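Local coordinates for protein concanavalin B (Canavalia ensiformis, PDB 6CAF) that may act as a carbohydrate-binding seed protein, built on the barrel fold of the family 18 chitinases, at residues T30-Y35 against I287-R292; L106-P111 against I151-Q156; R212-R217 against F248-A253. One frame throughout, in Å; residues are numbered along the deposited sequence.

Contact 1 of 3, residues T30-Y35 against I287-R292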
ATOM      1  N   THR A  30      -4.456  -7.158 -14.375  1.00 17.97           N
ATOM      2  CA  THR A  30      -4.453  -6.127 -13.355  1.00 16.72           C
ATOM      3  C   THR A  30      -4.978  -6.657 -12.014  1.00 16.89           C
ATOM      4  O   THR A  30      -6.087  -7.182 -11.941  1.00 19.53           O
ATOM      5  CB  THR A  30      -5.367  -4.954 -13.822  1.00 16.60           C
ATOM      6  OG1 THR A  30      -4.768  -4.274 -14.928  1.00 16.45           O
ATOM      7  CG2 THR A  30      -5.646  -3.937 -12.722  1.00 16.68           C
ATOM      8  N   GLU A  31      -4.209  -6.430 -10.960  1.00 14.42           N
ATOM      9  CA  GLU A  31      -4.665  -6.622  -9.589  1.00 15.09           C
ATOM     10  C   GLU A  31      -4.900  -5.248  -8.980  1.00 12.87           C
ATOM     11  O   GLU A  31      -4.129  -4.340  -9.252  1.00 14.91           O
ATOM     12  CB  GLU A  31      -3.624  -7.413  -8.780  1.00 19.27           C
ATOM     13  CG  GLU A  31      -3.426  -8.840  -9.290  1.00 24.75           C
ATOM     14  CD  GLU A  31      -2.332  -9.626  -8.553  1.00 34.37           C
ATOM     15  OE1 GLU A  31      -1.465  -9.023  -7.887  1.00 66.62           O
ATOM     16  OE2 GLU A  31      -2.346 -10.856  -8.676  1.00 78.06           O
ATOM     17  N   ILE A  32      -5.905  -5.127  -8.115  1.00 12.04           N
ATOM     18  CA  ILE A  32      -6.217  -3.851  -7.513  1.00 11.70           C
ATOM     19  C   ILE A  32      -6.040  -3.933  -5.997  1.00 11.23           C
ATOM     20  O   ILE A  32      -6.586  -4.822  -5.331  1.00 12.46           O
ATOM     21  CB  ILE A  32      -7.655  -3.412  -7.850  1.00 12.63           C
ATOM     22  CG1 ILE A  32      -7.869  -3.428  -9.361  1.00 13.39           C
ATOM     23  CG2 ILE A  32      -7.935  -2.039  -7.247  1.00 13.08           C
ATOM     24  CD1 ILE A  32      -9.274  -3.025  -9.792  1.00 16.19           C
ATOM     25  N   ALA A  33      -5.306  -2.967  -5.463  1.00 10.67           N
ATOM     26  CA  ALA A  33      -5.161  -2.802  -4.027  1.00 10.81           C
ATOM     27  C   ALA A  33      -5.944  -1.551  -3.605  1.00 10.34           C
ATOM     28  O   ALA A  33      -6.156  -0.640  -4.418  1.00 11.55           O
ATOM     29  CB  ALA A  33      -3.684  -2.603  -3.689  1.00 11.87           C
ATOM     30  N   VAL A  34      -6.321  -1.502  -2.330  1.00 10.15           N
ATOM     31  CA  VAL A  34      -7.037  -0.349  -1.828  1.00 10.46           C
ATOM     32  C   VAL A  34      -6.655  -0.084  -0.385  1.00 10.23           C
ATOM     33  O   VAL A  34      -6.385  -1.019   0.379  1.00 10.97           O
ATOM     34  CB  VAL A  34      -8.556  -0.554  -1.963  1.00 10.92           C
ATOM     35  CG1 VAL A  34      -9.072  -1.648  -1.040  1.00 11.99           C
ATOM     36  CG2 VAL A  34      -9.342   0.734  -1.776  1.00 12.39           C
ATOM     37  N   TYR A  35      -6.639   1.193  -0.028  1.00 10.74           N
ATOM     38  CA  TYR A  35      -6.435   1.632   1.343  1.00 10.57           C
ATOM     39  C   TYR A  35      -7.760   1.700   2.090  1.00 10.94           C
ATOM     40  O   TYR A  35      -8.739   2.282   1.617  1.00 12.22           O
ATOM     41  CB  TYR A  35      -5.764   2.987   1.380  1.00 11.08           C
ATOM     42  CG  TYR A  35      -4.330   3.009   0.909  1.00 10.71           C
ATOM     43  CD1 TYR A  35      -4.016   3.089  -0.439  1.00 11.10           C
ATOM     44  CD2 TYR A  35      -3.294   2.941   1.804  1.00 11.27           C
ATOM     45  CE1 TYR A  35      -2.711   3.123  -0.885  1.00 10.33           C
ATOM     46  CE2 TYR A  35      -1.989   2.991   1.369  1.00 10.81           C
ATOM     47  CZ  TYR A  35      -1.682   3.079   0.053  1.00 10.57           C
ATOM     48  OH  TYR A  35      -0.351   3.131  -0.326  1.00 11.67           O
ATOM     49  N   ILE A 287      -2.862  -1.733  -9.937  1.00 11.47           N
ATOM     50  CA  ILE A 287      -3.054  -0.411  -9.420  1.00 11.79           C
ATOM     51  C   ILE A 287      -3.438  -0.480  -7.948  1.00 11.89           C
ATOM     52  O   ILE A 287      -3.955  -1.504  -7.476  1.00 13.17           O
ATOM     53  CB  ILE A 287      -4.125   0.371 -10.195  1.00 14.22           C
ATOM     54  CG1 ILE A 287      -5.488  -0.237 -10.061  1.00 15.32           C
ATOM     55  CG2 ILE A 287      -3.731   0.527 -11.667  1.00 14.75           C
ATOM     56  CD1 ILE A 287      -6.604   0.585 -10.698  1.00 17.80           C
ATOM     57  N   ALA A 288      -3.170   0.609  -7.232  1.00 11.11           N
ATOM     58  CA  ALA A 288      -3.696   0.804  -5.897  1.00 11.37           C
ATOM     59  C   ALA A 288      -4.522   2.064  -5.877  1.00 11.28           C
ATOM     60  O   ALA A 288      -4.185   3.032  -6.545  1.00 12.53           O
ATOM     61  CB  ALA A 288      -2.583   0.925  -4.856  1.00 12.80           C
ATOM     62  N   LEU A 289      -5.592   2.042  -5.092  1.00 11.01           N
ATOM     63  CA  LEU A 289      -6.487   3.184  -5.002  1.00 10.86           C
ATOM     64  C   LEU A 289      -6.499   3.787  -3.597  1.00 11.49           C
ATOM     65  O   LEU A 289      -6.801   3.104  -2.597  1.00 11.98           O
ATOM     66  CB  LEU A 289      -7.895   2.789  -5.413  1.00 12.03           C
ATOM     67  CG  LEU A 289      -8.013   2.362  -6.875  1.00 13.40           C
ATOM     68  CD1 LEU A 289      -9.384   1.782  -7.183  1.00 16.32           C
ATOM     69  CD2 LEU A 289      -7.695   3.494  -7.803  1.00 17.10           C
ATOM     70  N   TRP A 290      -6.173   5.084  -3.570  1.00 11.88           N
ATOM     71  CA  TRP A 290      -6.349   5.919  -2.401  1.00 12.50           C
ATOM     72  C   TRP A 290      -7.704   6.612  -2.583  1.00 13.39           C
ATOM     73  O   TRP A 290      -7.811   7.467  -3.473  1.00 13.90           O
ATOM     74  CB  TRP A 290      -5.219   6.967  -2.292  1.00 14.52           C
ATOM     75  CG  TRP A 290      -5.457   7.897  -1.163  1.00 16.28           C
ATOM     76  CD1 TRP A 290      -5.876   9.174  -1.254  1.00 23.28           C
ATOM     77  CD2 TRP A 290      -5.429   7.570   0.226  1.00 16.62           C
ATOM     78  NE1 TRP A 290      -6.114   9.691   0.025  1.00 26.35           N
ATOM     79  CE2 TRP A 290      -5.807   8.725   0.948  1.00 21.29           C
ATOM     80  CE3 TRP A 290      -5.016   6.445   0.946  1.00 20.04           C
ATOM     81  CZ2 TRP A 290      -5.866   8.749   2.352  1.00 27.60           C
ATOM     82  CZ3 TRP A 290      -5.074   6.476   2.349  1.00 23.45           C
ATOM     83  CH2 TRP A 290      -5.485   7.612   3.037  1.00 24.04           C
ATOM     84  N   ASN A 291      -8.757   6.277  -1.829  1.00 14.10           N
ATOM     85  CA  ASN A 291      -8.879   5.232  -0.826  1.00 13.33           C
ATOM     86  C   ASN A 291     -10.256   4.564  -0.998  1.00 13.11           C
ATOM     87  O   ASN A 291     -10.985   4.831  -1.975  1.00 13.96           O
ATOM     88  CB  ASN A 291      -8.701   5.804   0.570  1.00 14.88           C
ATOM     89  CG  ASN A 291      -9.755   6.847   0.906  1.00 16.25           C
ATOM     90  OD1 ASN A 291     -10.601   7.212   0.095  1.00 16.02           O
ATOM     91  ND2 ASN A 291      -9.728   7.304   2.143  1.00 23.64           N
ATOM     92  N   ARG A 292     -10.615   3.678  -0.074  1.00 12.75           N
ATOM     93  CA  ARG A 292     -11.844   2.934  -0.212  1.00 12.30           C
ATOM     94  C   ARG A 292     -13.055   3.887  -0.282  1.00 13.00           C
ATOM     95  O   ARG A 292     -13.944   3.679  -1.110  1.00 13.20           O
ATOM     96  CB  ARG A 292     -11.981   1.936   0.913  1.00 13.53           C
ATOM     97  CG  ARG A 292     -13.304   1.200   0.941  1.00 14.31           C
ATOM     98  CD  ARG A 292     -13.593   0.368  -0.283  1.00 14.63           C
ATOM     99  NE  ARG A 292     -14.815  -0.371  -0.051  1.00 16.28           N
ATOM    100  CZ  ARG A 292     -15.773  -0.653  -0.928  1.00 17.21           C
ATOM    101  NH1 ARG A 292     -15.554  -0.487  -2.201  1.00 16.78           N
ATOM    102  NH2 ARG A 292     -16.922  -1.169  -0.509  1.00 23.85           N
TER
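The carbonyl oxygen of Leu289 is met by three groups of strand 31-35. The amide of Tyr35 bonds to it at 3.2 Å and nearly straight (N-H...O 167°), the CA-H of Val34 supplies a CA-H...O contact, and the Tyr35 ring turns its edge to it, so that the oxygen lies near the ring plane, beside CD1. Further back the strands exchange bonds in turn: Ala33 N donates to Ile287 O at 2.8 Å, while Leu289 N donates to Ala33 O at the same length.

Ile32 and Ile287 lie side by side on one face with their CG1 atoms 4.0 Å apart, and Val34 and Leu289 continue this apolar surface; helix 300-308 covers Ile32 and Leu289, and Tyr53 lies on Val34. Alanines suit the other face, which turns into the barrel: Ala33 CB and Ala288 CB pair there at 3.9 Å, beneath Phe210. Beyond them Trp290 sets the edge of its indole against the face of Tyr35 in an offset edge-to-face pair, CE3 3.5 Å from Tyr35 CG, the planes turned 71° apart. With CG anti to the backbone N (chi1 175°), Trp290 brings its six-membered ring back to the tyrosine, whose hydroxyl bonds to Glu250 and His152. The peptide between Trp290 and Asn291 is cis; past it, Arg292 N donates to Tyr35 O and Asn291 caps the next helix. First strand joined to last in parallel is the closure of a TIM barrel, and a cis-linked tryptophan ending the last strand is familiar from family 18 chitinases.

Contact 2 of 3, residues L106-P111 against I151-Q156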
ATOM      1  N   LEU A 106      -0.764  -4.623   6.778  1.00 10.28           N
ATOM      2  CA  LEU A 106      -0.728  -3.448   7.628  1.00 10.43           C
ATOM      3  C   LEU A 106       0.127  -2.378   6.979  1.00  9.74           C
ATOM      4  O   LEU A 106       1.277  -2.644   6.626  1.00 11.20           O
ATOM      5  CB  LEU A 106      -0.155  -3.778   9.015  1.00 10.62           C
ATOM      6  CG  LEU A 106      -0.114  -2.613   9.983  1.00 11.34           C
ATOM      7  CD1 LEU A 106      -1.491  -2.133  10.376  1.00 12.89           C
ATOM      8  CD2 LEU A 106       0.707  -2.990  11.201  1.00 13.19           C
ATOM      9  N   ALA A 107      -0.435  -1.187   6.821  1.00  9.94           N
ATOM     10  CA  ALA A 107       0.328  -0.061   6.287  1.00 10.13           C
ATOM     11  C   ALA A 107       0.910   0.784   7.414  1.00 10.54           C
ATOM     12  O   ALA A 107       0.197   1.235   8.321  1.00 12.12           O
ATOM     13  CB  ALA A 107      -0.540   0.799   5.398  1.00 11.34           C
ATOM     14  N   LEU A 108       2.221   1.005   7.327  1.00  9.65           N
ATOM     15  CA  LEU A 108       2.926   1.912   8.189  1.00 10.29           C
ATOM     16  C   LEU A 108       2.931   3.294   7.591  1.00 10.25           C
ATOM     17  O   LEU A 108       3.134   3.449   6.386  1.00 11.86           O
ATOM     18  CB  LEU A 108       4.399   1.474   8.321  1.00 11.34           C
ATOM     19  CG  LEU A 108       4.677   0.014   8.637  1.00 11.74           C
ATOM     20  CD1 LEU A 108       6.167  -0.229   8.721  1.00 12.84           C
ATOM     21  CD2 LEU A 108       4.000  -0.383   9.930  1.00 13.83           C
ATOM     22  N   GLY A 109       2.790   4.300   8.455  1.00 10.97           N
ATOM     23  CA  GLY A 109       3.053   5.672   8.046  1.00 12.02           C
ATOM     24  C   GLY A 109       1.784   6.396   7.643  1.00 11.79           C
ATOM     25  O   GLY A 109       0.871   6.550   8.446  1.00 13.89           O
ATOM     26  N   GLY A 110       1.735   6.832   6.386  1.00 11.91           N
ATOM     27  CA  GLY A 110       0.607   7.576   5.859  1.00 13.46           C
ATOM     28  C   GLY A 110       0.777   9.075   5.975  1.00 14.01           C
ATOM     29  O   GLY A 110       1.847   9.584   6.306  1.00 14.92           O
ATOM     30  N   PRO A 111      -0.292   9.807   5.694  1.00 16.90           N
ATOM     31  CA  PRO A 111      -0.205  11.268   5.594  1.00 19.46           C
ATOM     32  C   PRO A 111      -0.218  12.010   6.916  1.00 20.11           C
ATOM     33  O   PRO A 111      -0.012  13.219   6.930  1.00 26.35           O
ATOM     34  CB  PRO A 111      -1.448  11.635   4.790  1.00 19.95           C
ATOM     35  CG  PRO A 111      -2.387  10.517   5.024  1.00 31.77           C
ATOM     36  CD  PRO A 111      -1.561   9.284   5.164  1.00 17.47           C
ATOM     37  N   ILE A 151       3.477  -6.209   5.150  1.00 10.58           N
ATOM     38  CA  ILE A 151       3.696  -4.902   5.744  1.00 10.00           C
ATOM     39  C   ILE A 151       3.987  -3.954   4.590  1.00  9.74           C
ATOM     40  O   ILE A 151       4.860  -4.227   3.743  1.00 10.67           O
ATOM     41  CB  ILE A 151       4.889  -4.888   6.729  1.00 10.29           C
ATOM     42  CG1 ILE A 151       4.682  -5.897   7.856  1.00 11.09           C
ATOM     43  CG2 ILE A 151       5.134  -3.486   7.253  1.00 11.26           C
ATOM     44  CD1 ILE A 151       3.520  -5.660   8.787  1.00 11.91           C
ATOM     45  N   HIS A 152       3.245  -2.831   4.578  1.00  9.58           N
ATOM     46  CA  HIS A 152       3.327  -1.830   3.529  1.00  9.26           C
ATOM     47  C   HIS A 152       3.929  -0.539   4.081  1.00  9.26           C
ATOM     48  O   HIS A 152       3.446   0.029   5.054  1.00 10.90           O
ATOM     49  CB  HIS A 152       1.935  -1.586   2.998  1.00  9.94           C
ATOM     50  CG  HIS A 152       1.830  -0.568   1.933  1.00  9.50           C
ATOM     51  ND1 HIS A 152       2.501  -0.669   0.744  1.00 10.86           N
ATOM     52  CD2 HIS A 152       1.028   0.511   1.827  1.00 10.69           C
ATOM     53  CE1 HIS A 152       2.129   0.320  -0.046  1.00 10.93           C
ATOM     54  NE2 HIS A 152       1.225   1.037   0.588  1.00 11.19           N
ATOM     55  N   PHE A 153       5.024  -0.104   3.452  1.00  9.87           N
ATOM     56  CA  PHE A 153       5.779   1.064   3.890  1.00 10.08           C
ATOM     57  C   PHE A 153       5.256   2.310   3.168  1.00 11.04           C
ATOM     58  O   PHE A 153       5.770   2.696   2.111  1.00 11.75           O
ATOM     59  CB  PHE A 153       7.263   0.884   3.566  1.00 10.70           C
ATOM     60  CG  PHE A 153       8.043  -0.020   4.478  1.00 10.48           C
ATOM     61  CD1 PHE A 153       7.648  -1.311   4.737  1.00 11.13           C
ATOM     62  CD2 PHE A 153       9.247   0.434   5.000  1.00 11.52           C
ATOM     63  CE1 PHE A 153       8.428  -2.122   5.530  1.00 11.81           C
ATOM     64  CE2 PHE A 153      10.043  -0.390   5.742  1.00 12.64           C
ATOM     65  CZ  PHE A 153       9.626  -1.658   6.030  1.00 12.17           C
ATOM     66  N   ASP A 154       4.263   2.979   3.746  1.00 11.19           N
ATOM     67  CA  ASP A 154       3.710   4.191   3.130  1.00 11.57           C
ATOM     68  C   ASP A 154       4.388   5.403   3.778  1.00 11.40           C
ATOM     69  O   ASP A 154       3.773   6.200   4.515  1.00 12.72           O
ATOM     70  CB  ASP A 154       2.184   4.238   3.240  1.00 12.08           C
ATOM     71  CG  ASP A 154       1.545   5.193   2.281  1.00 14.09           C
ATOM     72  OD1 ASP A 154       2.239   6.022   1.666  1.00 14.93           O
ATOM     73  OD2 ASP A 154       0.295   5.154   2.179  1.00 17.09           O
ATOM     74  N   ILE A 155       5.680   5.505   3.533  1.00 12.02           N
ATOM     75  CA  ILE A 155       6.512   6.433   4.263  1.00 12.42           C
ATOM     76  C   ILE A 155       6.548   7.750   3.508  1.00 13.30           C
ATOM     77  O   ILE A 155       7.426   7.999   2.681  1.00 15.92           O
ATOM     78  CB  ILE A 155       7.908   5.843   4.510  1.00 13.02           C
ATOM     79  CG1 ILE A 155       7.823   4.434   5.155  1.00 12.80           C
ATOM     80  CG2 ILE A 155       8.773   6.786   5.326  1.00 13.63           C
ATOM     81  CD1 ILE A 155       6.972   4.359   6.385  1.00 13.76           C
ATOM     82  N   GLN A 156       5.548   8.581   3.767  1.00 15.71           N
ATOM     83  CA  GLN A 156       5.363   9.768   2.990  1.00 17.81           C
ATOM     84  C   GLN A 156       5.633  11.046   3.750  1.00 18.37           C
ATOM     85  O   GLN A 156       5.905  12.083   3.147  1.00 24.16           O
ATOM     86  CB  GLN A 156       4.015   9.778   2.264  1.00 29.34           C
ATOM     87  CG  GLN A 156       2.807   9.364   2.956  1.00 23.16           C
ATOM     88  CD  GLN A 156       1.570   9.691   2.206  1.00 19.70           C
ATOM     89  OE1 GLN A 156       1.132  10.826   2.212  1.00 20.65           O
ATOM     90  NE2 GLN A 156       1.014   8.709   1.524  1.00 19.12           N
TER
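Leu108 carries more of this contact than any other residue, wedged on the outer face of two neighbouring parallel strands of the TIM barrel, the beta-alpha-beta unit whose linking helix is 120-135. Its CD1 reaches the CG2 methyl of Ile151 at 3.7 Å. Ile151 offers that branch because CG2 stands anti to the backbone N, while CG1 (chi1 -58°) carries CD1 to the other neighbour, Leu106, whose CB lies 4.1 Å away. The same Leu108 methyl sits over one face of the Phe153 ring. Branched aliphatic groups suit this face, since helices 120-135 and 164-178 press on it.

Between the strands the bonds alternate. His152 N donates to Leu106 O, and Leu108 N returns a bond to His152 O at 2.8 Å. On the barrel's inner face His152 turns its ring edge to the small Ala107 CB, and its ND1 is held by Ser185.

As the strands end, Gly109 takes a positive phi (96°), where a beta carbon would collide with Asp154 O and with the preceding carbonyl oxygen, and Gly110 N bonds to Asp154 O. His152, Asp154 and Gln156 appear to occupy the last three marked positions of the family motif DxxDxDxE, with glutamine where hydrolases carry their acid. Gln156 lays CG 3.5 Å from Gly110 O, and its NE2 donates to Asp154 OD1 at 3.0 Å, almost straight, from above the carboxylate plane.

Contact 3 of 3, residues R212-R217 against F248-A253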
ATOM      1  N   ARG A 212       3.223   6.401  -6.135  1.00 10.88           N
ATOM      2  CA  ARG A 212       2.137   7.362  -5.975  1.00 11.45           C
ATOM      3  C   ARG A 212       2.185   8.439  -7.046  1.00 12.25           C
ATOM      4  O   ARG A 212       2.890   9.445  -6.920  1.00 13.33           O
ATOM      5  CB  ARG A 212       2.179   7.972  -4.575  1.00 11.96           C
ATOM      6  CG  ARG A 212       1.927   6.963  -3.487  1.00 14.41           C
ATOM      7  CD  ARG A 212       1.857   7.570  -2.104  1.00 16.14           C
ATOM      8  NE  ARG A 212       3.163   7.751  -1.550  1.00 18.68           N
ATOM      9  CZ  ARG A 212       3.802   8.903  -1.415  1.00 18.03           C
ATOM     10  NH1 ARG A 212       3.256  10.029  -1.790  1.00 24.05           N
ATOM     11  NH2 ARG A 212       5.008   8.899  -0.900  1.00 26.42           N
ATOM     12  N   PHE A 213       1.445   8.185  -8.110  1.00 12.27           N
ATOM     13  CA  PHE A 213       1.418   9.080  -9.264  1.00 13.07           C
ATOM     14  C   PHE A 213       0.349  10.166  -9.074  1.00 13.48           C
ATOM     15  O   PHE A 213      -0.577  10.297  -9.860  1.00 16.19           O
ATOM     16  CB  PHE A 213       1.145   8.293 -10.569  1.00 14.39           C
ATOM     17  CG  PHE A 213       2.279   7.390 -10.996  1.00 12.58           C
ATOM     18  CD1 PHE A 213       3.414   7.905 -11.591  1.00 14.80           C
ATOM     19  CD2 PHE A 213       2.197   6.037 -10.829  1.00 12.97           C
ATOM     20  CE1 PHE A 213       4.436   7.081 -12.026  1.00 15.98           C
ATOM     21  CE2 PHE A 213       3.210   5.220 -11.252  1.00 13.25           C
ATOM     22  CZ  PHE A 213       4.344   5.745 -11.820  1.00 15.07           C
ATOM     23  N   TYR A 214       0.480  10.954  -8.013  1.00 13.15           N
ATOM     24  CA  TYR A 214      -0.470  12.024  -7.783  1.00 14.01           C
ATOM     25  C   TYR A 214       0.137  12.984  -6.782  1.00 15.00           C
ATOM     26  O   TYR A 214       1.135  12.670  -6.108  1.00 16.25           O
ATOM     27  CB  TYR A 214      -1.833  11.461  -7.304  1.00 16.24           C
ATOM     28  CG  TYR A 214      -1.802  10.621  -6.039  1.00 14.97           C
ATOM     29  CD1 TYR A 214      -1.484   9.299  -6.085  1.00 14.17           C
ATOM     30  CD2 TYR A 214      -2.192  11.144  -4.811  1.00 19.41           C
ATOM     31  CE1 TYR A 214      -1.451   8.529  -4.933  1.00 14.44           C
ATOM     32  CE2 TYR A 214      -2.242  10.354  -3.668  1.00 20.55           C
ATOM     33  CZ  TYR A 214      -1.837   9.046  -3.728  1.00 15.88           C
ATOM     34  OH  TYR A 214      -1.842   8.263  -2.583  1.00 18.21           O
ATOM     35  N   ASN A 215      -0.469  14.162  -6.710  1.00 16.18           N
ATOM     36  CA  ASN A 215       0.056  15.257  -5.907  1.00 18.00           C
ATOM     37  C   ASN A 215       1.513  15.611  -6.282  1.00 18.61           C
ATOM     38  O   ASN A 215       2.298  16.035  -5.444  1.00 20.67           O
ATOM     39  CB  ASN A 215      -0.171  14.989  -4.411  1.00 20.36           C
ATOM     40  CG  ASN A 215      -1.694  14.935  -4.024  1.00 23.70           C
ATOM     41  OD1 ASN A 215      -2.584  15.527  -4.702  1.00 34.64           O
ATOM     42  ND2 ASN A 215      -1.999  14.201  -2.933  1.00 28.61           N
ATOM     43  N   ASP A 216       1.833  15.505  -7.578  1.00 16.34           N
ATOM     44  CA  ASP A 216       3.151  15.906  -8.071  1.00 16.62           C
ATOM     45  C   ASP A 216       3.080  16.162  -9.557  1.00 15.68           C
ATOM     46  O   ASP A 216       3.023  15.224 -10.356  1.00 15.74           O
ATOM     47  CB  ASP A 216       4.211  14.839  -7.778  1.00 19.34           C
ATOM     48  CG  ASP A 216       5.628  15.324  -8.093  1.00 21.78           C
ATOM     49  OD1 ASP A 216       5.786  16.256  -8.890  1.00 22.08           O
ATOM     50  OD2 ASP A 216       6.595  14.787  -7.533  1.00 25.11           O
ATOM     51  N   ARG A 217       3.071  17.443  -9.935  1.00 17.10           N
ATOM     52  CA  ARG A 217       2.914  17.787 -11.319  1.00 17.04           C
ATOM     53  C   ARG A 217       4.027  17.258 -12.219  1.00 17.79           C
ATOM     54  O   ARG A 217       3.849  17.172 -13.430  1.00 20.09           O
ATOM     55  CB  ARG A 217       2.773  19.291 -11.487  1.00 22.70           C
ATOM     56  CG  ARG A 217       1.522  19.868 -10.839  1.00 29.27           C
ATOM     57  CD  ARG A 217       1.443  21.391 -10.923  1.00 48.24           C
ATOM     58  NE  ARG A 217       0.201  21.909 -10.345  1.00 74.89           N
ATOM     59  CZ  ARG A 217       0.013  22.161  -9.050  1.00110.23           C
ATOM     60  NH1 ARG A 217       0.990  21.936  -8.179  1.00123.33           N
ATOM     61  NH2 ARG A 217      -1.152  22.638  -8.618  1.00191.25           N
ATOM     62  N   PHE A 248       3.225  -1.182  -9.350  1.00 11.10           N
ATOM     63  CA  PHE A 248       1.846  -0.783  -9.396  1.00 10.90           C
ATOM     64  C   PHE A 248       1.758   0.727  -9.504  1.00 11.43           C
ATOM     65  O   PHE A 248       2.630   1.432  -8.974  1.00 12.12           O
ATOM     66  CB  PHE A 248       1.117  -1.146  -8.110  1.00 11.52           C
ATOM     67  CG  PHE A 248       0.978  -2.604  -7.823  1.00 13.36           C
ATOM     68  CD1 PHE A 248       2.055  -3.344  -7.375  1.00 15.48           C
ATOM     69  CD2 PHE A 248      -0.273  -3.227  -7.915  1.00 17.09           C
ATOM     70  CE1 PHE A 248       1.905  -4.670  -7.032  1.00 19.25           C
ATOM     71  CE2 PHE A 248      -0.418  -4.569  -7.597  1.00 20.67           C
ATOM     72  CZ  PHE A 248       0.679  -5.274  -7.126  1.00 21.23           C
ATOM     73  N   LEU A 249       0.689   1.217 -10.135  1.00 10.77           N
ATOM     74  CA  LEU A 249       0.367   2.641 -10.068  1.00 10.90           C
ATOM     75  C   LEU A 249      -0.584   2.878  -8.915  1.00 11.10           C
ATOM     76  O   LEU A 249      -1.707   2.344  -8.912  1.00 12.89           O
ATOM     77  CB  LEU A 249      -0.323   3.148 -11.330  1.00 12.16           C
ATOM     78  CG  LEU A 249       0.458   3.015 -12.620  1.00 13.39           C
ATOM     79  CD1 LEU A 249       0.153   1.674 -13.283  1.00 14.11           C
ATOM     80  CD2 LEU A 249       0.057   4.128 -13.576  1.00 18.32           C
ATOM     81  N   GLU A 250      -0.179   3.695  -7.941  1.00 10.96           N
ATOM     82  CA  GLU A 250      -1.100   4.148  -6.906  1.00 10.51           C
ATOM     83  C   GLU A 250      -1.704   5.464  -7.362  1.00 11.32           C
ATOM     84  O   GLU A 250      -0.980   6.400  -7.719  1.00 12.11           O
ATOM     85  CB  GLU A 250      -0.443   4.298  -5.542  1.00 11.67           C
ATOM     86  CG  GLU A 250      -1.435   4.745  -4.506  1.00 11.63           C
ATOM     87  CD  GLU A 250      -0.865   4.809  -3.121  1.00 12.39           C
ATOM     88  OE1 GLU A 250      -0.205   3.823  -2.740  1.00 13.42           O
ATOM     89  OE2 GLU A 250      -1.168   5.770  -2.379  1.00 13.78           O
ATOM     90  N   LEU A 251      -3.029   5.492  -7.358  1.00 11.10           N
ATOM     91  CA  LEU A 251      -3.790   6.580  -7.946  1.00 11.09           C
ATOM     92  C   LEU A 251      -4.912   6.978  -6.999  1.00 11.41           C
ATOM     93  O   LEU A 251      -5.403   6.164  -6.202  1.00 12.31           O
ATOM     94  CB  LEU A 251      -4.422   6.084  -9.248  1.00 12.10           C
ATOM     95  CG  LEU A 251      -3.432   5.713 -10.362  1.00 13.58           C
ATOM     96  CD1 LEU A 251      -4.157   5.021 -11.506  1.00 15.70           C
ATOM     97  CD2 LEU A 251      -2.672   6.938 -10.791  1.00 15.67           C
ATOM     98  N   PRO A 252      -5.362   8.226  -7.115  1.00 12.07           N
ATOM     99  CA  PRO A 252      -6.521   8.637  -6.337  1.00 12.50           C
ATOM    100  C   PRO A 252      -7.797   8.133  -6.987  1.00 13.26           C
ATOM    101  O   PRO A 252      -7.919   8.150  -8.208  1.00 14.34           O
ATOM    102  CB  PRO A 252      -6.457  10.163  -6.395  1.00 14.25           C
ATOM    103  CG  PRO A 252      -5.728  10.469  -7.640  1.00 16.83           C
ATOM    104  CD  PRO A 252      -4.834   9.318  -7.950  1.00 13.22           C
ATOM    105  N   ALA A 253      -8.762   7.715  -6.171  1.00 12.48           N
ATOM    106  CA  ALA A 253      -9.984   7.151  -6.744  1.00 13.30           C
ATOM    107  C   ALA A 253     -11.048   8.184  -7.032  1.00 14.58           C
ATOM    108  O   ALA A 253     -12.095   7.834  -7.558  1.00 17.01           O
ATOM    109  CB  ALA A 253     -10.536   6.045  -5.867  1.00 15.88           C
TER
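The ring of Tyr214 carries Pro252 over one face, with the proline N offset toward the rim, and receives Glu250 O at its edge, close to the ring plane and 3.4 Å from CD1. The Phe213 ring turns its own edge to the backbone of Leu249 and Glu250, while its CE2 packs 3.8 Å from Leu249 CG. The side chains of Tyr214 and Pro252 run antiparallel, Tyr214 CB 3.7 Å from Pro252 CD; the rigid proline ring makes a firm apolar surface for the aromatic.

Tyr214 holds CG between its backbone N and carbonyl carbon (chi1 58°), which swings the phenol over the strand to Glu250. There the hydroxyl donates to OE2 at 2.6 Å, a short bond using the anti lone pair, with ring and carboxylate planes 33° apart. The other oxygen, OE1, bonds to Tyr35, so two tyrosines fix the rotation of this buried carboxylate. Arg212 runs alongside Glu250, its CG 3.5 Å from OE2, but its charged end does not bridge to the carboxylate; NE bonds to Ala187 O instead.

One backbone bond, Phe213 N to Glu250 O, ends the pairing as the chain bends in an inverse gamma turn centred on Phe213 and leaves the sheet. Phe213 and Leu249 sink against Trp233 of helix 227-239, outside the barrel, whereas Glu250 touches Ala288 and Tyr214 meets Trp290, both on the adjoining strand 284-290.

How the contacts relate
All three contacts belong to one curled parallel sheet, the wall of the barrel. Contact 1 closes the wall by joining its first and last strands, and contacts 2 and 3 fall in series within the chain loop it closes. Contacts 1 and 3 are direct neighbours, with centres about 11 Å apart, because strands 284-290 and 247-252 pair through Ala288 N and Leu249 O. Contact 2 lies across the barrel, its centre about 14 Å from that of contact 1 and 15 Å from that of contact 3. Polar side chains from all three converge inside, at the strand ends where family 18 enzymes place their substrate cleft, consistent with a sugar-binding role.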